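Local coordinates for oligopeptide-binding protein oppA (Lactococcus lactis, PDB 3DRF) that binds oligopeptides as the receptor subunit of the OppABCDF ABC transporter, which is essential for taking up peptides longer than three residues and for growth in milk, at residues Tyr292-Ser303 / Thr539-Lys550. Sequence-based numbering, arbitrary orientation.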
loop_
_atom_site.group_PDB
_atom_site.type_symbol
_atom_site.label_atom_id
_atom_site.label_comp_id
_atom_site.label_asym_id
_atom_site.label_seq_id
_atom_site.Cartn_x
_atom_site.Cartn_y
_atom_site.Cartn_z
ATOM N N TYR A 292 5.653 -15.208 -25.235
ATOM C CA TYR A 292 4.874 -14.486 -24.196
ATOM C C TYR A 292 3.980 -13.388 -24.793
ATOM O O TYR A 292 4.350 -12.790 -25.761
ATOM C CB TYR A 292 5.841 -13.866 -23.166
ATOM C CG TYR A 292 6.533 -14.897 -22.258
ATOM C CD1 TYR A 292 5.970 -15.306 -21.053
ATOM C CD2 TYR A 292 7.735 -15.464 -22.625
ATOM C CE1 TYR A 292 6.577 -16.236 -20.272
ATOM C CE2 TYR A 292 8.315 -16.377 -21.880
ATOM C CZ TYR A 292 7.763 -16.775 -20.713
ATOM O OH TYR A 292 8.460 -17.670 -19.960
ATOM N N LYS A 293 2.805 -13.196 -24.184
ATOM C CA LYS A 293 1.893 -12.059 -24.337
ATOM C C LYS A 293 2.203 -11.102 -23.165
ATOM O O LYS A 293 2.444 -11.551 -22.103
ATOM C CB LYS A 293 0.451 -12.588 -24.256
ATOM C CG LYS A 293 -0.625 -11.531 -24.419
ATOM C CD LYS A 293 -2.009 -12.126 -24.511
ATOM C CE LYS A 293 -3.040 -11.075 -24.557
ATOM N NZ LYS A 293 -4.415 -11.657 -24.640
ATOM N N VAL A 294 2.228 -9.817 -23.380
ATOM C CA VAL A 294 2.500 -8.866 -22.299
ATOM C C VAL A 294 1.267 -8.030 -22.010
ATOM O O VAL A 294 0.837 -7.277 -22.860
ATOM C CB VAL A 294 3.686 -7.989 -22.650
ATOM C CG1 VAL A 294 4.002 -7.070 -21.515
ATOM C CG2 VAL A 294 4.921 -8.867 -22.986
ATOM N N LEU A 295 0.686 -8.230 -20.835
ATOM C CA LEU A 295 -0.517 -7.519 -20.428
ATOM C C LEU A 295 -0.129 -6.223 -19.742
ATOM O O LEU A 295 0.949 -6.127 -19.287
ATOM C CB LEU A 295 -1.332 -8.398 -19.481
ATOM C CG LEU A 295 -1.671 -9.823 -19.973
ATOM C CD1 LEU A 295 -2.461 -10.542 -18.892
ATOM C CD2 LEU A 295 -2.487 -9.667 -21.223
ATOM N N GLY A 296 -1.043 -5.274 -19.663
ATOM C CA GLY A 296 -0.782 -3.952 -19.061
ATOM C C GLY A 296 -1.994 -3.417 -18.326
ATOM O O GLY A 296 -3.096 -3.813 -18.552
ATOM N N GLN A 297 -1.727 -2.480 -17.428
ATOM C CA GLN A 297 -2.781 -1.725 -16.781
ATOM C C GLN A 297 -2.201 -0.423 -16.209
ATOM O O GLN A 297 -1.037 -0.309 -15.950
ATOM C CB GLN A 297 -3.451 -2.554 -15.650
ATOM C CG GLN A 297 -2.483 -2.796 -14.433
ATOM C CD GLN A 297 -2.988 -3.686 -13.268
ATOM O OE1 GLN A 297 -2.274 -3.856 -12.371
ATOM N NE2 GLN A 297 -4.144 -4.275 -13.379
ATOM N N GLN A 298 -3.070 0.554 -16.027
ATOM C CA GLN A 298 -2.736 1.706 -15.161
ATOM C C GLN A 298 -2.536 1.224 -13.749
ATOM O O GLN A 298 -3.351 0.553 -13.227
ATOM C CB GLN A 298 -3.854 2.731 -15.143
ATOM C CG GLN A 298 -4.168 3.359 -16.479
ATOM C CD GLN A 298 -5.182 4.495 -16.324
ATOM O OE1 GLN A 298 -6.287 4.260 -16.017
ATOM N NE2 GLN A 298 -4.720 5.702 -16.456
ATOM N N ALA A 299 -1.384 1.503 -13.190
ATOM C CA ALA A 299 -1.062 1.034 -11.832
ATOM C C ALA A 299 -1.831 1.925 -10.805
ATOM O O ALA A 299 -1.871 3.115 -10.896
ATOM C CB ALA A 299 0.415 1.031 -11.579
ATOM N N MET A 300 -2.402 1.277 -9.841
ATOM C CA MET A 300 -2.997 2.046 -8.761
ATOM C C MET A 300 -1.837 2.243 -7.764
ATOM O O MET A 300 -1.614 1.434 -6.906
ATOM C CB MET A 300 -4.134 1.262 -8.150
ATOM C CG MET A 300 -5.214 2.190 -7.647
ATOM S SD MET A 300 -6.794 1.356 -7.888
ATOM C CE MET A 300 -6.330 -0.050 -7.047
ATOM N N TYR A 301 -1.017 3.253 -8.074
ATOM C CA TYR A 301 0.365 3.365 -7.519
ATOM C C TYR A 301 0.806 4.806 -7.398
ATOM O O TYR A 301 0.496 5.624 -8.219
ATOM C CB TYR A 301 1.334 2.627 -8.483
ATOM C CG TYR A 301 2.846 2.704 -8.179
ATOM C CD1 TYR A 301 3.474 1.720 -7.474
ATOM C CD2 TYR A 301 3.613 3.765 -8.638
ATOM C CE1 TYR A 301 4.869 1.775 -7.273
ATOM C CE2 TYR A 301 4.946 3.833 -8.425
ATOM C CZ TYR A 301 5.559 2.836 -7.743
ATOM O OH TYR A 301 6.907 2.871 -7.537
ATOM N N ILE A 302 1.623 5.035 -6.370
ATOM C CA ILE A 302 2.388 6.276 -6.251
ATOM C C ILE A 302 3.686 5.934 -5.580
ATOM O O ILE A 302 3.757 5.151 -4.633
ATOM C CB ILE A 302 1.609 7.376 -5.419
ATOM C CG1 ILE A 302 2.323 8.739 -5.360
ATOM C CG2 ILE A 302 1.309 6.951 -3.952
ATOM C CD1 ILE A 302 2.425 9.387 -6.677
ATOM N N SER A 303 4.744 6.542 -6.089
ATOM C CA SER A 303 6.015 6.661 -5.344
ATOM C C SER A 303 6.246 8.121 -4.915
ATOM O O SER A 303 5.825 9.000 -5.561
ATOM C CB SER A 303 7.225 6.086 -6.080
ATOM O OG SER A 303 7.445 6.830 -7.296
ATOM N N THR A 539 6.804 11.417 -6.584
ATOM C CA THR A 539 7.893 10.986 -7.510
ATOM C C THR A 539 7.317 10.529 -8.873
ATOM O O THR A 539 7.377 11.223 -9.814
ATOM C CB THR A 539 8.808 9.936 -6.814
ATOM O OG1 THR A 539 9.253 10.516 -5.587
ATOM C CG2 THR A 539 10.027 9.636 -7.712
ATOM N N ASN A 540 6.772 9.324 -8.896
ATOM C CA ASN A 540 6.217 8.713 -10.139
ATOM C C ASN A 540 4.792 8.125 -10.059
ATOM O O ASN A 540 4.343 7.629 -9.050
ATOM C CB ASN A 540 7.113 7.575 -10.622
ATOM C CG ASN A 540 8.402 8.055 -11.259
ATOM O OD1 ASN A 540 9.431 7.521 -11.003
ATOM N ND2 ASN A 540 8.307 8.989 -12.047
ATOM N N PHE A 541 4.124 8.222 -11.202
ATOM C CA PHE A 541 2.999 7.382 -11.582
ATOM C C PHE A 541 3.563 6.306 -12.518
ATOM O O PHE A 541 4.613 6.469 -13.078
ATOM C CB PHE A 541 1.933 8.194 -12.326
ATOM C CG PHE A 541 1.380 9.408 -11.558
ATOM C CD1 PHE A 541 1.060 9.374 -10.189
ATOM C CD2 PHE A 541 1.123 10.543 -12.236
ATOM C CE1 PHE A 541 0.514 10.516 -9.570
ATOM C CE2 PHE A 541 0.578 11.628 -11.608
ATOM C CZ PHE A 541 0.293 11.603 -10.284
ATOM N N MET A 542 2.805 5.231 -12.670
ATOM C CA MET A 542 3.276 4.090 -13.450
ATOM C C MET A 542 2.169 3.319 -14.140
ATOM O O MET A 542 1.025 3.379 -13.767
ATOM C CB MET A 542 4.026 3.101 -12.507
ATOM C CG MET A 542 5.186 2.293 -13.097
ATOM S SD MET A 542 6.194 1.763 -11.697
ATOM C CE MET A 542 5.017 0.855 -10.772
ATOM N N LEU A 543 2.602 2.621 -15.190
ATOM C CA LEU A 543 1.859 1.502 -15.778
ATOM C C LEU A 543 2.524 0.208 -15.335
ATOM O O LEU A 543 3.702 0.158 -15.281
ATOM C CB LEU A 543 1.899 1.525 -17.333
ATOM C CG LEU A 543 1.396 2.771 -18.023
ATOM C CD1 LEU A 543 1.575 2.659 -19.595
ATOM C CD2 LEU A 543 -0.005 2.960 -17.624
ATOM N N ASN A 544 1.719 -0.784 -14.989
ATOM C CA ASN A 544 2.179 -2.144 -14.726
ATOM C C ASN A 544 2.182 -2.973 -16.024
ATOM O O ASN A 544 1.422 -2.702 -16.919
ATOM C CB ASN A 544 1.235 -2.843 -13.716
ATOM C CG ASN A 544 1.406 -2.333 -12.286
ATOM O OD1 ASN A 544 2.406 -1.847 -11.933
ATOM N ND2 ASN A 544 0.362 -2.421 -11.533
ATOM N N TYR A 545 3.018 -4.013 -16.048
ATOM C CA TYR A 545 2.976 -5.028 -17.109
ATOM C C TYR A 545 3.225 -6.385 -16.485
ATOM O O TYR A 545 3.879 -6.493 -15.505
ATOM C CB TYR A 545 4.011 -4.736 -18.216
ATOM C CG TYR A 545 5.465 -4.962 -17.788
ATOM C CD1 TYR A 545 6.122 -6.142 -18.099
ATOM C CD2 TYR A 545 6.173 -3.974 -17.112
ATOM C CE1 TYR A 545 7.409 -6.348 -17.771
ATOM C CE2 TYR A 545 7.481 -4.186 -16.727
ATOM C CZ TYR A 545 8.097 -5.379 -17.077
ATOM O OH TYR A 545 9.392 -5.563 -16.766
ATOM N N THR A 546 2.695 -7.418 -17.130
ATOM C CA THR A 546 2.887 -8.807 -16.707
ATOM C C THR A 546 3.057 -9.654 -17.955
ATOM O O THR A 546 2.186 -9.723 -18.760
ATOM C CB THR A 546 1.644 -9.304 -15.952
ATOM O OG1 THR A 546 1.597 -8.617 -14.693
ATOM C CG2 THR A 546 1.696 -10.846 -15.670
ATOM N N PRO A 547 4.176 -10.326 -18.118
ATOM C CA PRO A 547 4.276 -11.323 -19.189
ATOM C C PRO A 547 3.557 -12.652 -18.825
ATOM O O PRO A 547 3.571 -13.097 -17.721
ATOM C CB PRO A 547 5.795 -11.555 -19.308
ATOM C CG PRO A 547 6.318 -11.347 -17.926
ATOM C CD PRO A 547 5.422 -10.262 -17.315
ATOM N N VAL A 548 2.909 -13.218 -19.830
ATOM C CA VAL A 548 2.111 -14.423 -19.700
ATOM C C VAL A 548 2.481 -15.398 -20.825
ATOM O O VAL A 548 2.369 -15.057 -21.965
ATOM C CB VAL A 548 0.590 -14.103 -19.775
ATOM C CG1 VAL A 548 -0.201 -15.381 -19.611
ATOM C CG2 VAL A 548 0.210 -13.051 -18.690
ATOM N N ASN A 549 2.923 -16.597 -20.478
ATOM C CA ASN A 549 3.275 -17.632 -21.481
ATOM C C ASN A 549 2.052 -17.881 -22.346
ATOM O O ASN A 549 0.960 -17.926 -21.891
ATOM C CB ASN A 549 3.719 -18.918 -20.756
ATOM C CG ASN A 549 4.167 -20.010 -21.699
ATOM O OD1 ASN A 549 3.404 -20.542 -22.452
ATOM N ND2 ASN A 549 5.407 -20.357 -21.583
ATOM N N LYS A 550 2.286 -18.039 -23.643
ATOM C CA LYS A 550 1.178 -18.285 -24.581
ATOM C C LYS A 550 0.343 -19.558 -24.339
ATOM O O LYS A 550 -0.717 -19.632 -24.802
ATOM C CB LYS A 550 1.638 -18.154 -26.060
ATOM C CG LYS A 550 2.054 -16.754 -26.370
ATOM C CD LYS A 550 2.375 -16.568 -27.840
ATOM C CE LYS A 550 3.097 -15.301 -28.100
ATOM N NZ LYS A 550 3.631 -15.203 -29.538
HETATM O O HOH W 1 6.963 -19.922 -19.470
HETATM O O HOH W 2 0.453 5.231 -10.990
HETATM O O HOH W 3 9.904 6.054 -8.331
#
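Met542 lays its methyl over the centre of one face of the Tyr301 ring. CE stands 3.5 Å from the ring centroid, almost on the ring normal, a CH-pi contact. SD lies over the same face, which makes this a Met-aromatic pair. The Met542 chain bends at its last torsion (chi3 59°), and this bend brings CE over the ring. The far end of Tyr301 is polar: its OH bonds to the backbone of the bound peptide and to Ser472. With an alanine at Tyr301, the Met542 methyl would probably lose the ring it lies on, and the peptide backbone and Ser472 a hydroxyl partner.

Residues 292-298 and 543-549 pair as antiparallel strands. Two backbone hydrogen bonds join Lys293 with Val548, two join Leu295 with Thr546, and two join Gln297 with Asn544. On the face that carries Leu295, CD1 of that residue meets Val548 CG2 at 3.7 Å. Further along it, Asn544 ND2 gives a nearly straight bond (172°) to Gln297 OE1, 3.1 Å away, on a lone pair in the carbonyl plane. The two amide planes are turned 45° apart. Gln297 NE2 bonds to Leu557 O, so both ends of this amide are held.

The ladder is interrupted past Ala299. A water accepts from Met542 N at 2.9 Å and lies within bonding distance of Tyr301 O. Pairing resumes at Ser303, where Thr539 and Asn540 both face one residue in a classic beta bulge. Ser303 O takes Thr539 N at 2.8 Å, while Ser303 OG takes Asn540 N at 3.0 Å.

The pair belongs to the large mixed sheet of this venus fly-trap receptor. Strand 468-474 flanks 292-307, and strand 354-356 flanks 536-549. Helix 283-287 packs on the other face of the ladder, against Val294, Tyr545 and Pro547.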